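Local coordinates for protein 5,10-methylenetetrahydromethanopterin reductase (Methanopyrus kandleri, PDB 1EZW) that catalyses the reversible coenzyme F420-dependent reduction of methylenetetrahydromethanopterin to methyltetrahydromethanopterin, a step of methanogenesis from carbon dioxide, at residues F6-L11 with S326-D331; H21-A26 with V54-I59; F31-I36 with K58-P63; G89-G94 with S165-D170. All blocks are in the same frame, centred on the assembly; numbering follows the deposited sequence.

Contact 1. Residues F6-L11 with S326-D331; sequences FGIELL and SPIGPD
I328 points its outer methyl between I8 and L10, joining the first strand of the (beta/alpha)8 barrel to the loop that follows the last one. Strand 5-10 lies beside strand 321-324 in the closed sheet, and 326-331 leads from the latter into helix 332-342. The side chain of I328 meets both I8 and L10 at about a right angle, so the touch is made by one terminal carbon and not along whole chains. Its CG1 is anti to the carbonyl carbon (chi1 -64°) and the rest runs on straight, which carries CD1 to the strand. There CD1 comes to 3.5 Å from L10 CD2 and to 3.9 Å from I8 CD1. The I8 methyl reaches this point because CG1 stands anti to the backbone N (chi1 -177°). The carbonyl between the two residues lies nearby, with E9 O 4.3 Å from I328 CD1. Helix 16-28 covers I8 and L10 through A26, I19, L22 and I23, while A335 and I336 of helix 332-342 pack on I328, making the patch a piece of the apolar layer between barrel and helices. Beyond it, D331 OD2 caps that helix by accepting from K334 N. E9, alternating to the other face of the strand, bends at chi2 and brings OE1 to 4.2 Å from S326 N, near it but not bonded.

Contact 2. Residues H21-A26 with V54-I59; sequences HLIKVA and VITSKI. With MG (magnesium ion), chain B.
K24 and T56 bring the two backbones closest, CA to CA 5.5 Å, where a turn of helix 16-28 passes the loop that leads from helix 45-54 into strand 60-63. In TIM-barrel terms, this is an outer helix packed against the connection beside it. T56 CG2 is set against the helix backbone, 3.8 Å from K24 CA, and OG1 is turned elsewhere, taking a hydrogen bond from R90 NH2 and giving one to A52 O. I23 supplies the apolar knob: its CG1 stands beside the backbone N (chi1 -68°), which leaves CG2 anti to that N and facing the loop, where it meets I59 CG2 at 3.8 Å and also touches T56 CG2. I23 and I59 cross at about a right angle, while the other end of I59, CD1, extends toward A26 CB. K24 arches over the I55 carbonyl, with CD 3.4 Å from I55 O, before a bend at chi4 takes NZ off to a salt bridge with D28 and a hydrogen bond to W85 O of the second subunit. The aliphatic part of the lysine thus belongs to the helix-loop seam, and its ammonium group is shared between D28 of its own chain and W85 of the second subunit. The same loop carries a magnesium ion between subunits, bound by T56 O and by T56 O of the second subunit. Water 1 joins the shell and donates to V54 O. S57 OG lies farther from the metal, at 2.7 Å, against 2.3 Å for T56 O.

Contact 3. Residues F31-I36 with K58-P63; sequences FEYAWI and KIKLGP
Y33 and K60 lie side by side on the inner face of the barrel, neighbours in a parallel pair of strands, 33-36 and 60-63, linked through helix 45-54 as a beta-alpha-beta unit. The strands run 20° apart and are zipped by alternating bonds: K60 N to E32 O, A34 N to K60 O, G62 N to A34 O and I36 N to G62 O. The first reaches E32 O from above the carbonyl plane, 47° out of it, and water 3 donates to the same oxygen. K60 drapes its chain over the tyrosine, CE lying 4.0 Å from the ring centroid and over one face. A bend at chi3 (-100°) then turns NZ to the hydroxyl, where it donates to Y33 OH at 3.1 Å. A leucine in place of Y33 would probably leave K60 NZ without this acceptor and its methylenes without a flat surface to lie on. On the opposite face the bump is I59, whose CG1 pushes into the bend of the F31-E32 backbone, 3.6 Å from E32 C, while its CD1 rests on A34 CB. The small A34 takes this methyl together with I23 from helix 16-28. W35 projects on the Y33 side, next to G62, where there is no side chain to meet the indole; its NE1 bonds to Q321, and Y174 and Y229 pack edge-to-face with it. P63 O sits at the ring's edge, 3.5 Å from W35 CE3.

Contact 4. Residues G89-G94 with S165-D170; sequences GRAIIG and SIQGSD
Q167 lays its amide beside G89 and ties down the carbonyl of A91. NE2 donates to A91 O at 3.0 Å, in the carbonyl plane and on a lone pair, and the oxygen lies only 9° out of the amide plane of the glutamine. Water 5 closes a second path, giving hydrogen bonds to A91 O and to Q167 OE1, so both ends of the amide are engaged, which probably limits its rotation. The chain gets there extended, CG anti to the carbonyl carbon (chi1 -58°), with CD passing 3.2 Å from G89 O. I166 completes the first shell: CG2 packs 3.9 Å from G89 CA and CD1 comes 3.8 Å from G89 N, the bare glycine letting the isoleucine approach its backbone. An alanine at Q167 would probably leave A91 O without its amide donor and water 5 without its second acceptor. In the next shell D84 holds both sides together, OD1 accepting from I166 N and Q167 N while OD2 accepts from A91 N. R90 points the other way, NE bonding to S87 O and NH2 to I59 O and T56 OG1, toward the magnesium region. Both segments lead into neighbouring strands, 93-95 and 173-176, so the contact joins two loops at the N-terminal end of the TIM barrel, the end away from the catalytic mouth in this fold.

In the fold
Contacts 1 to 3 are buried, and contact 4 is only partly so, between loops at the barrel rim. Contact 3 is the sheet itself, held mainly by backbone bonds; strand 33-36 is also bonded to strand 5-10 of contact 1, whose own link to 326-331 is apolar. Contacts 1 and 2 share the layer under helix 16-28, where L10 CD1 meets I23 CG1 at 3.8 Å. Contacts 2 and 3 overlap in K58 and I59, but only contact 2 adds a metal and extensive links to other subunits. Contact 4 relies on a side-chain amide and a water, and its R90 reaches both T56 and I59, tying the rim to contacts 2 and 3.

Contact 1. Residues F6-L11 with S326-D331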
loop_
_atom_site.group_PDB
_atom_site.type_symbol
_atom_site.label_atom_id
_atom_site.label_comp_id
_atom_site.label_asym_id
_atom_site.label_seq_id
_atom_site.Cartn_x
_atom_site.Cartn_y
_atom_site.Cartn_z
ATOM N N PHE A 6 12.258 5.440 -21.890
ATOM C CA PHE A 6 12.216 3.987 -21.817
ATOM C C PHE A 6 10.962 3.547 -21.051
ATOM O O PHE A 6 10.609 4.145 -20.034
ATOM C CB PHE A 6 13.453 3.457 -21.104
ATOM C CG PHE A 6 14.697 3.554 -21.950
ATOM C CD1 PHE A 6 15.327 4.781 -22.111
ATOM C CD2 PHE A 6 15.132 2.459 -22.664
ATOM C CE1 PHE A 6 16.392 4.917 -23.006
ATOM C CE2 PHE A 6 16.213 2.579 -23.581
ATOM C CZ PHE A 6 16.820 3.804 -23.736
ATOM N N GLY A 7 10.302 2.541 -21.575
ATOM C CA GLY A 7 9.111 2.005 -20.916
ATOM C C GLY A 7 9.344 0.525 -20.663
ATOM O O GLY A 7 10.296 -0.087 -21.187
ATOM N N ILE A 8 8.474 -0.071 -19.856
ATOM C CA ILE A 8 8.560 -1.491 -19.582
ATOM C C ILE A 8 7.149 -2.024 -19.734
ATOM O O ILE A 8 6.189 -1.360 -19.332
ATOM C CB ILE A 8 9.125 -1.771 -18.158
ATOM C CG1 ILE A 8 9.258 -3.284 -17.994
ATOM C CG2 ILE A 8 8.253 -1.134 -17.073
ATOM C CD1 ILE A 8 10.076 -3.659 -16.815
ATOM N N GLU A 9 7.031 -3.195 -20.348
ATOM C CA GLU A 9 5.715 -3.805 -20.550
ATOM C C GLU A 9 5.788 -5.169 -19.918
ATOM O O GLU A 9 6.650 -5.980 -20.246
ATOM C CB GLU A 9 5.380 -3.876 -22.060
ATOM C CG GLU A 9 4.179 -4.735 -22.415
ATOM C CD GLU A 9 4.583 -6.152 -22.735
ATOM O OE1 GLU A 9 5.403 -6.356 -23.675
ATOM O OE2 GLU A 9 4.097 -7.072 -22.050
ATOM N N LEU A 10 4.868 -5.421 -18.983
ATOM C CA LEU A 10 4.836 -6.691 -18.268
ATOM C C LEU A 10 3.473 -7.342 -18.439
ATOM O O LEU A 10 2.430 -6.666 -18.360
ATOM C CB LEU A 10 5.116 -6.462 -16.776
ATOM C CG LEU A 10 6.550 -6.012 -16.439
ATOM C CD1 LEU A 10 6.667 -5.545 -15.008
ATOM C CD2 LEU A 10 7.514 -7.151 -16.701
ATOM N N LEU A 11 3.495 -8.643 -18.747
ATOM C CA LEU A 11 2.267 -9.422 -18.872
ATOM C C LEU A 11 1.976 -9.759 -17.397
ATOM O O LEU A 11 2.839 -10.244 -16.675
ATOM C CB LEU A 11 2.519 -10.740 -19.610
ATOM C CG LEU A 11 1.250 -11.540 -19.894
ATOM C CD1 LEU A 11 0.516 -10.864 -21.059
ATOM C CD2 LEU A 11 1.584 -12.996 -20.257
ATOM N N SER A 326 8.807 -8.641 -22.967
ATOM C CA SER A 326 9.204 -10.024 -22.801
ATOM C C SER A 326 10.247 -10.462 -23.838
ATOM O O SER A 326 10.051 -10.235 -25.036
ATOM C CB SER A 326 7.958 -10.908 -22.907
ATOM O OG SER A 326 8.289 -12.267 -22.668
ATOM N N PRO A 327 11.276 -11.212 -23.408
ATOM C CA PRO A 327 11.519 -11.711 -22.038
ATOM C C PRO A 327 12.136 -10.725 -21.050
ATOM O O PRO A 327 12.206 -11.009 -19.838
ATOM C CB PRO A 327 12.452 -12.896 -22.292
ATOM C CG PRO A 327 13.378 -12.261 -23.441
ATOM C CD PRO A 327 12.286 -11.756 -24.354
ATOM N N ILE A 328 12.613 -9.592 -21.570
ATOM C CA ILE A 328 13.312 -8.538 -20.848
ATOM C C ILE A 328 14.774 -8.948 -20.667
ATOM O O ILE A 328 15.701 -8.178 -20.962
ATOM C CB ILE A 328 12.601 -8.172 -19.488
ATOM C CG1 ILE A 328 11.213 -7.601 -19.829
ATOM C CG2 ILE A 328 13.424 -7.096 -18.729
ATOM C CD1 ILE A 328 10.437 -7.107 -18.648
ATOM N N GLY A 329 14.986 -10.178 -20.205
ATOM C CA GLY A 329 16.334 -10.693 -20.045
ATOM C C GLY A 329 16.214 -12.023 -19.329
ATOM O O GLY A 329 15.135 -12.377 -18.846
ATOM N N PRO A 330 17.292 -12.808 -19.289
ATOM C CA PRO A 330 17.281 -14.106 -18.612
ATOM C C PRO A 330 16.751 -13.971 -17.164
ATOM O O PRO A 330 16.013 -14.828 -16.695
ATOM C CB PRO A 330 18.747 -14.519 -18.702
ATOM C CG PRO A 330 19.079 -14.023 -20.156
ATOM C CD PRO A 330 18.586 -12.578 -19.962
ATOM N N ASP A 331 17.149 -12.887 -16.484
ATOM C CA ASP A 331 16.721 -12.557 -15.101
ATOM C C ASP A 331 16.106 -11.166 -15.306
ATOM O O ASP A 331 16.852 -10.224 -15.592
ATOM C CB ASP A 331 17.957 -12.469 -14.191
ATOM C CG ASP A 331 17.635 -12.060 -12.744
ATOM O OD1 ASP A 331 18.227 -12.665 -11.807
ATOM O OD2 ASP A 331 16.847 -11.126 -12.512
#

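Contact 2. Residues H21-A26 with V54-I59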
loop_
_atom_site.group_PDB
_atom_site.type_symbol
_atom_site.label_atom_id
_atom_site.label_comp_id
_atom_site.label_asym_id
_atom_site.label_seq_id
_atom_site.Cartn_x
_atom_site.Cartn_y
_atom_site.Cartn_z
ATOM N N HIS A 21 6.747 -5.077 -7.861
ATOM C CA HIS A 21 8.162 -4.944 -7.525
ATOM C C HIS A 21 9.014 -4.622 -8.781
ATOM O O HIS A 21 9.896 -3.740 -8.703
ATOM C CB HIS A 21 8.647 -6.286 -6.919
ATOM C CG HIS A 21 10.146 -6.403 -6.810
ATOM N ND1 HIS A 21 10.911 -5.609 -5.977
ATOM C CD2 HIS A 21 11.019 -7.190 -7.480
ATOM C CE1 HIS A 21 12.182 -5.902 -6.144
ATOM N NE2 HIS A 21 12.282 -6.855 -7.049
ATOM N N LEU A 22 8.752 -5.311 -9.902
ATOM C CA LEU A 22 9.567 -5.066 -11.108
ATOM C C LEU A 22 9.328 -3.671 -11.643
ATOM O O LEU A 22 10.260 -2.994 -12.126
ATOM C CB LEU A 22 9.308 -6.121 -12.188
ATOM C CG LEU A 22 9.857 -7.506 -11.789
ATOM C CD1 LEU A 22 9.411 -8.495 -12.879
ATOM C CD2 LEU A 22 11.402 -7.516 -11.621
ATOM N N ILE A 23 8.102 -3.193 -11.487
ATOM C CA ILE A 23 7.835 -1.816 -11.936
ATOM C C ILE A 23 8.592 -0.818 -11.047
ATOM O O ILE A 23 9.131 0.182 -11.552
ATOM C CB ILE A 23 6.327 -1.537 -11.941
ATOM C CG1 ILE A 23 5.675 -2.382 -13.051
ATOM C CG2 ILE A 23 6.059 -0.037 -12.232
ATOM C CD1 ILE A 23 4.118 -2.287 -13.124
ATOM N N LYS A 24 8.654 -1.077 -9.731
ATOM C CA LYS A 24 9.453 -0.201 -8.867
ATOM C C LYS A 24 10.946 -0.265 -9.289
ATOM O O LYS A 24 11.596 0.778 -9.344
ATOM C CB LYS A 24 9.270 -0.614 -7.386
ATOM C CG LYS A 24 10.191 0.109 -6.375
ATOM C CD LYS A 24 9.929 1.609 -6.397
ATOM C CE LYS A 24 10.409 2.316 -5.094
ATOM N NZ LYS A 24 11.850 2.373 -4.949
ATOM N N VAL A 25 11.478 -1.451 -9.587
ATOM C CA VAL A 25 12.876 -1.557 -10.038
ATOM C C VAL A 25 13.063 -0.746 -11.311
ATOM O O VAL A 25 14.021 0.043 -11.407
ATOM C CB VAL A 25 13.331 -2.999 -10.216
ATOM C CG1 VAL A 25 14.815 -3.042 -10.716
ATOM C CG2 VAL A 25 13.243 -3.713 -8.830
ATOM N N ALA A 26 12.118 -0.855 -12.231
ATOM C CA ALA A 26 12.206 -0.027 -13.466
ATOM C C ALA A 26 12.207 1.470 -13.145
ATOM O O ALA A 26 13.034 2.257 -13.683
ATOM C CB ALA A 26 11.052 -0.366 -14.429
ATOM N N VAL A 54 0.659 2.029 -5.710
ATOM C CA VAL A 54 0.925 2.134 -4.276
ATOM C C VAL A 54 2.429 1.973 -3.938
ATOM O O VAL A 54 2.947 2.617 -2.999
ATOM C CB VAL A 54 0.047 1.032 -3.589
ATOM C CG1 VAL A 54 0.517 0.672 -2.219
ATOM C CG2 VAL A 54 -1.401 1.560 -3.558
ATOM N N ILE A 55 3.102 1.155 -4.744
ATOM C CA ILE A 55 4.512 0.803 -4.577
ATOM C C ILE A 55 5.510 1.639 -5.372
ATOM O O ILE A 55 6.704 1.381 -5.360
ATOM C CB ILE A 55 4.682 -0.690 -4.976
ATOM C CG1 ILE A 55 3.778 -1.554 -4.092
ATOM C CG2 ILE A 55 6.111 -1.120 -4.855
ATOM C CD1 ILE A 55 4.073 -1.445 -2.640
ATOM N N THR A 56 5.011 2.651 -6.071
ATOM C CA THR A 56 5.862 3.500 -6.913
ATOM C C THR A 56 5.449 4.939 -6.726
ATOM O O THR A 56 4.405 5.181 -6.144
ATOM C CB THR A 56 5.730 3.162 -8.429
ATOM O OG1 THR A 56 4.355 3.280 -8.834
ATOM C CG2 THR A 56 6.188 1.734 -8.732
ATOM N N SER A 57 6.246 5.874 -7.223
ATOM C CA SER A 57 5.935 7.302 -7.102
ATOM C C SER A 57 6.149 8.202 -8.292
ATOM O O SER A 57 5.730 9.362 -8.274
ATOM C CB SER A 57 6.700 7.900 -5.919
ATOM O OG SER A 57 6.067 7.400 -4.726
ATOM N N LYS A 58 6.863 7.722 -9.297
ATOM C CA LYS A 58 7.212 8.581 -10.446
ATOM C C LYS A 58 6.862 8.009 -11.803
ATOM O O LYS A 58 6.504 8.745 -12.749
ATOM C CB LYS A 58 8.748 8.807 -10.452
ATOM C CG LYS A 58 9.392 9.315 -9.163
ATOM C CD LYS A 58 10.962 9.340 -9.363
ATOM C CE LYS A 58 11.729 9.884 -8.144
ATOM N NZ LYS A 58 13.234 9.859 -8.238
ATOM N N ILE A 59 6.987 6.693 -11.941
ATOM C CA ILE A 59 6.760 6.109 -13.254
ATOM C C ILE A 59 5.293 6.239 -13.690
ATOM O O ILE A 59 4.382 6.135 -12.861
ATOM C CB ILE A 59 7.234 4.631 -13.252
ATOM C CG1 ILE A 59 7.378 4.112 -14.674
ATOM C CG2 ILE A 59 6.271 3.771 -12.441
ATOM C CD1 ILE A 59 8.144 2.743 -14.690
HETATM MG MG MG B . 3.515 6.451 -4.488
HETATM O O HOH W 1 4.342 4.716 -3.045
HETATM O O HOH W 2 1.288 5.616 -4.143
#

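Contact 3. Residues F31-I36 with K58-P63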
loop_
_atom_site.group_PDB
_atom_site.type_symbol
_atom_site.label_atom_id
_atom_site.label_comp_id
_atom_site.label_asym_id
_atom_site.label_seq_id
_atom_site.Cartn_x
_atom_site.Cartn_y
_atom_site.Cartn_z
ATOM N N PHE A 31 13.281 4.210 -15.894
ATOM C CA PHE A 31 12.183 4.006 -16.857
ATOM C C PHE A 31 11.069 5.012 -16.517
ATOM O O PHE A 31 10.780 5.269 -15.340
ATOM C CB PHE A 31 11.604 2.574 -16.764
ATOM C CG PHE A 31 12.494 1.521 -17.346
ATOM C CD1 PHE A 31 13.726 1.183 -16.738
ATOM C CD2 PHE A 31 12.081 0.831 -18.493
ATOM C CE1 PHE A 31 14.507 0.144 -17.300
ATOM C CE2 PHE A 31 12.862 -0.196 -19.051
ATOM C CZ PHE A 31 14.065 -0.537 -18.448
ATOM N N GLU A 32 10.419 5.577 -17.540
ATOM C CA GLU A 32 9.375 6.568 -17.312
ATOM C C GLU A 32 7.955 6.077 -17.594
ATOM O O GLU A 32 6.978 6.759 -17.262
ATOM C CB GLU A 32 9.678 7.833 -18.114
ATOM C CG GLU A 32 10.912 8.571 -17.571
ATOM C CD GLU A 32 11.296 9.776 -18.419
ATOM O OE1 GLU A 32 10.580 10.790 -18.391
ATOM O OE2 GLU A 32 12.315 9.691 -19.127
ATOM N N TYR A 33 7.839 4.919 -18.222
ATOM C CA TYR A 33 6.514 4.344 -18.482
ATOM C C TYR A 33 6.431 2.895 -18.117
ATOM O O TYR A 33 7.362 2.149 -18.382
ATOM C CB TYR A 33 6.162 4.404 -19.982
ATOM C CG TYR A 33 6.087 5.806 -20.510
ATOM C CD1 TYR A 33 7.247 6.506 -20.875
ATOM C CD2 TYR A 33 4.860 6.448 -20.630
ATOM C CE1 TYR A 33 7.174 7.818 -21.352
ATOM C CE2 TYR A 33 4.764 7.751 -21.104
ATOM C CZ TYR A 33 5.942 8.431 -21.465
ATOM O OH TYR A 33 5.854 9.742 -21.878
ATOM N N ALA A 34 5.280 2.468 -17.567
ATOM C CA ALA A 34 5.085 1.035 -17.278
ATOM C C ALA A 34 3.689 0.695 -17.835
ATOM O O ALA A 34 2.674 1.341 -17.465
ATOM C CB ALA A 34 5.135 0.755 -15.728
ATOM N N TRP A 35 3.674 -0.301 -18.702
ATOM C CA TRP A 35 2.473 -0.745 -19.390
ATOM C C TRP A 35 2.114 -2.145 -18.971
ATOM O O TRP A 35 2.953 -3.036 -18.985
ATOM C CB TRP A 35 2.713 -0.764 -20.906
ATOM C CG TRP A 35 3.115 0.573 -21.494
ATOM C CD1 TRP A 35 4.392 1.008 -21.820
ATOM C CD2 TRP A 35 2.226 1.624 -21.883
ATOM N NE1 TRP A 35 4.329 2.252 -22.394
ATOM C CE2 TRP A 35 3.013 2.658 -22.446
ATOM C CE3 TRP A 35 0.832 1.794 -21.815
ATOM C CZ2 TRP A 35 2.453 3.857 -22.946
ATOM C CZ3 TRP A 35 0.275 2.992 -22.317
ATOM C CH2 TRP A 35 1.093 4.005 -22.873
ATOM N N ILE A 36 0.845 -2.348 -18.630
ATOM C CA ILE A 36 0.403 -3.677 -18.202
ATOM C C ILE A 36 -0.686 -4.129 -19.165
ATOM O O ILE A 36 -1.681 -3.431 -19.365
ATOM C CB ILE A 36 -0.144 -3.659 -16.746
ATOM C CG1 ILE A 36 1.033 -3.460 -15.772
ATOM C CG2 ILE A 36 -0.817 -5.014 -16.429
ATOM C CD1 ILE A 36 2.017 -4.662 -15.838
ATOM N N LYS A 58 6.863 7.722 -9.297
ATOM C CA LYS A 58 7.212 8.581 -10.446
ATOM C C LYS A 58 6.862 8.009 -11.803
ATOM O O LYS A 58 6.504 8.745 -12.749
ATOM C CB LYS A 58 8.748 8.807 -10.452
ATOM C CG LYS A 58 9.392 9.315 -9.163
ATOM C CD LYS A 58 10.962 9.340 -9.363
ATOM C CE LYS A 58 11.729 9.884 -8.144
ATOM N NZ LYS A 58 13.234 9.859 -8.238
ATOM N N ILE A 59 6.987 6.693 -11.941
ATOM C CA ILE A 59 6.760 6.109 -13.254
ATOM C C ILE A 59 5.293 6.239 -13.690
ATOM O O ILE A 59 4.382 6.135 -12.861
ATOM C CB ILE A 59 7.234 4.631 -13.252
ATOM C CG1 ILE A 59 7.378 4.112 -14.674
ATOM C CG2 ILE A 59 6.271 3.771 -12.441
ATOM C CD1 ILE A 59 8.144 2.743 -14.690
ATOM N N LYS A 60 5.079 6.499 -14.983
ATOM C CA LYS A 60 3.699 6.567 -15.494
ATOM C C LYS A 60 3.213 5.136 -15.647
ATOM O O LYS A 60 3.983 4.215 -15.964
ATOM C CB LYS A 60 3.656 7.376 -16.782
ATOM C CG LYS A 60 4.030 8.835 -16.471
ATOM C CD LYS A 60 4.089 9.749 -17.720
ATOM C CE LYS A 60 5.498 9.958 -18.201
ATOM N NZ LYS A 60 5.518 11.160 -19.129
ATOM N N LEU A 61 1.911 4.961 -15.369
ATOM C CA LEU A 61 1.218 3.652 -15.276
ATOM C C LEU A 61 -0.054 3.535 -16.099
ATOM O O LEU A 61 -0.892 4.419 -16.016
ATOM C CB LEU A 61 0.743 3.417 -13.795
ATOM C CG LEU A 61 1.284 2.613 -12.604
ATOM C CD1 LEU A 61 2.687 2.113 -12.847
ATOM C CD2 LEU A 61 1.218 3.492 -11.334
ATOM N N GLY A 62 -0.218 2.477 -16.881
ATOM C CA GLY A 62 -1.527 2.334 -17.512
ATOM C C GLY A 62 -1.643 1.066 -18.277
ATOM O O GLY A 62 -0.661 0.303 -18.484
ATOM N N PRO A 63 -2.867 0.800 -18.758
ATOM C CA PRO A 63 -3.100 -0.401 -19.530
ATOM C C PRO A 63 -2.398 -0.295 -20.883
ATOM O O PRO A 63 -2.496 0.738 -21.534
ATOM C CB PRO A 63 -4.631 -0.443 -19.637
ATOM C CG PRO A 63 -5.026 0.997 -19.621
ATOM C CD PRO A 63 -4.103 1.594 -18.572
HETATM O O HOH W 3 7.674 9.078 -15.300
HETATM O O HOH W 4 8.108 10.973 -19.300
#

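Contact 4. Residues G89-G94 with S165-D170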
loop_
_atom_site.group_PDB
_atom_site.type_symbol
_atom_site.label_atom_id
_atom_site.label_comp_id
_atom_site.label_asym_id
_atom_site.label_seq_id
_atom_site.Cartn_x
_atom_site.Cartn_y
_atom_site.Cartn_z
ATOM N N GLY A 89 -1.575 11.349 -10.270
ATOM C CA GLY A 89 -1.516 11.930 -11.612
ATOM C C GLY A 89 -0.505 11.328 -12.550
ATOM O O GLY A 89 0.134 12.081 -13.345
ATOM N N ARG A 90 -0.392 9.996 -12.510
ATOM C CA ARG A 90 0.558 9.260 -13.336
ATOM C C ARG A 90 -0.049 8.305 -14.363
ATOM O O ARG A 90 0.668 7.522 -14.967
ATOM C CB ARG A 90 1.536 8.455 -12.446
ATOM C CG ARG A 90 2.495 9.361 -11.709
ATOM C CD ARG A 90 3.442 8.528 -10.875
ATOM N NE ARG A 90 2.793 7.896 -9.720
ATOM C CZ ARG A 90 3.032 6.637 -9.345
ATOM N NH1 ARG A 90 2.419 6.139 -8.266
ATOM N NH2 ARG A 90 3.809 5.852 -10.080
ATOM N N ALA A 91 -1.364 8.348 -14.541
ATOM C CA ALA A 91 -1.972 7.438 -15.479
ATOM C C ALA A 91 -1.673 7.745 -16.940
ATOM O O ALA A 91 -1.478 8.904 -17.308
ATOM C CB ALA A 91 -3.501 7.419 -15.282
ATOM N N ILE A 92 -1.682 6.686 -17.722
ATOM C CA ILE A 92 -1.552 6.773 -19.190
ATOM C C ILE A 92 -2.571 5.790 -19.750
ATOM O O ILE A 92 -2.966 4.807 -19.091
ATOM C CB ILE A 92 -0.127 6.421 -19.686
ATOM C CG1 ILE A 92 0.247 4.994 -19.274
ATOM C CG2 ILE A 92 0.855 7.469 -19.176
ATOM C CD1 ILE A 92 1.739 4.592 -19.506
ATOM N N ILE A 93 -3.023 6.012 -20.989
ATOM C CA ILE A 93 -3.981 5.086 -21.586
ATOM C C ILE A 93 -3.348 4.435 -22.826
ATOM O O ILE A 93 -2.785 5.165 -23.647
ATOM C CB ILE A 93 -5.220 5.859 -22.108
ATOM C CG1 ILE A 93 -5.947 6.540 -20.954
ATOM C CG2 ILE A 93 -6.145 4.887 -22.882
ATOM C CD1 ILE A 93 -6.926 7.648 -21.426
ATOM N N GLY A 94 -3.433 3.102 -22.931
ATOM C CA GLY A 94 -2.993 2.358 -24.112
ATOM C C GLY A 94 -4.285 1.752 -24.669
ATOM O O GLY A 94 -4.907 0.952 -24.004
ATOM N N SER A 165 -10.120 12.818 -11.835
ATOM C CA SER A 165 -8.730 12.407 -11.973
ATOM C C SER A 165 -7.876 13.582 -11.494
ATOM O O SER A 165 -8.412 14.569 -10.996
ATOM C CB SER A 165 -8.404 12.141 -13.451
ATOM O OG SER A 165 -8.571 13.347 -14.213
ATOM N N ILE A 166 -6.565 13.496 -11.661
ATOM C CA ILE A 166 -5.703 14.618 -11.285
ATOM C C ILE A 166 -5.222 15.332 -12.544
ATOM O O ILE A 166 -5.261 16.567 -12.616
ATOM C CB ILE A 166 -4.558 14.100 -10.409
ATOM C CG1 ILE A 166 -5.150 13.806 -9.032
ATOM C CG2 ILE A 166 -3.366 15.126 -10.319
ATOM C CD1 ILE A 166 -4.263 13.058 -8.158
ATOM N N GLN A 167 -4.824 14.575 -13.563
ATOM C CA GLN A 167 -4.354 15.215 -14.804
ATOM C C GLN A 167 -5.500 15.648 -15.709
ATOM O O GLN A 167 -5.260 16.392 -16.669
ATOM C CB GLN A 167 -3.522 14.261 -15.648
ATOM C CG GLN A 167 -2.316 13.700 -14.977
ATOM C CD GLN A 167 -1.572 12.788 -15.934
ATOM O OE1 GLN A 167 -0.806 13.256 -16.789
ATOM N NE2 GLN A 167 -1.825 11.478 -15.838
ATOM N N GLY A 168 -6.723 15.179 -15.446
ATOM C CA GLY A 168 -7.825 15.526 -16.350
ATOM C C GLY A 168 -7.505 15.144 -17.806
ATOM O O GLY A 168 -6.999 14.052 -18.080
ATOM N N SER A 169 -7.814 16.016 -18.764
ATOM C CA SER A 169 -7.524 15.669 -20.143
ATOM C C SER A 169 -6.036 15.648 -20.514
ATOM O O SER A 169 -5.699 15.333 -21.657
ATOM C CB SER A 169 -8.311 16.575 -21.101
ATOM O OG SER A 169 -7.961 17.915 -20.881
ATOM N N ASP A 170 -5.147 15.962 -19.568
ATOM C CA ASP A 170 -3.698 15.891 -19.824
ATOM C C ASP A 170 -3.231 14.420 -19.810
ATOM O O ASP A 170 -2.074 14.131 -20.148
ATOM C CB ASP A 170 -2.891 16.678 -18.789
ATOM C CG ASP A 170 -2.945 18.173 -19.022
ATOM O OD1 ASP A 170 -2.442 18.925 -18.160
ATOM O OD2 ASP A 170 -3.478 18.585 -20.074
HETATM O O HOH W 5 0.949 10.965 -17.579
#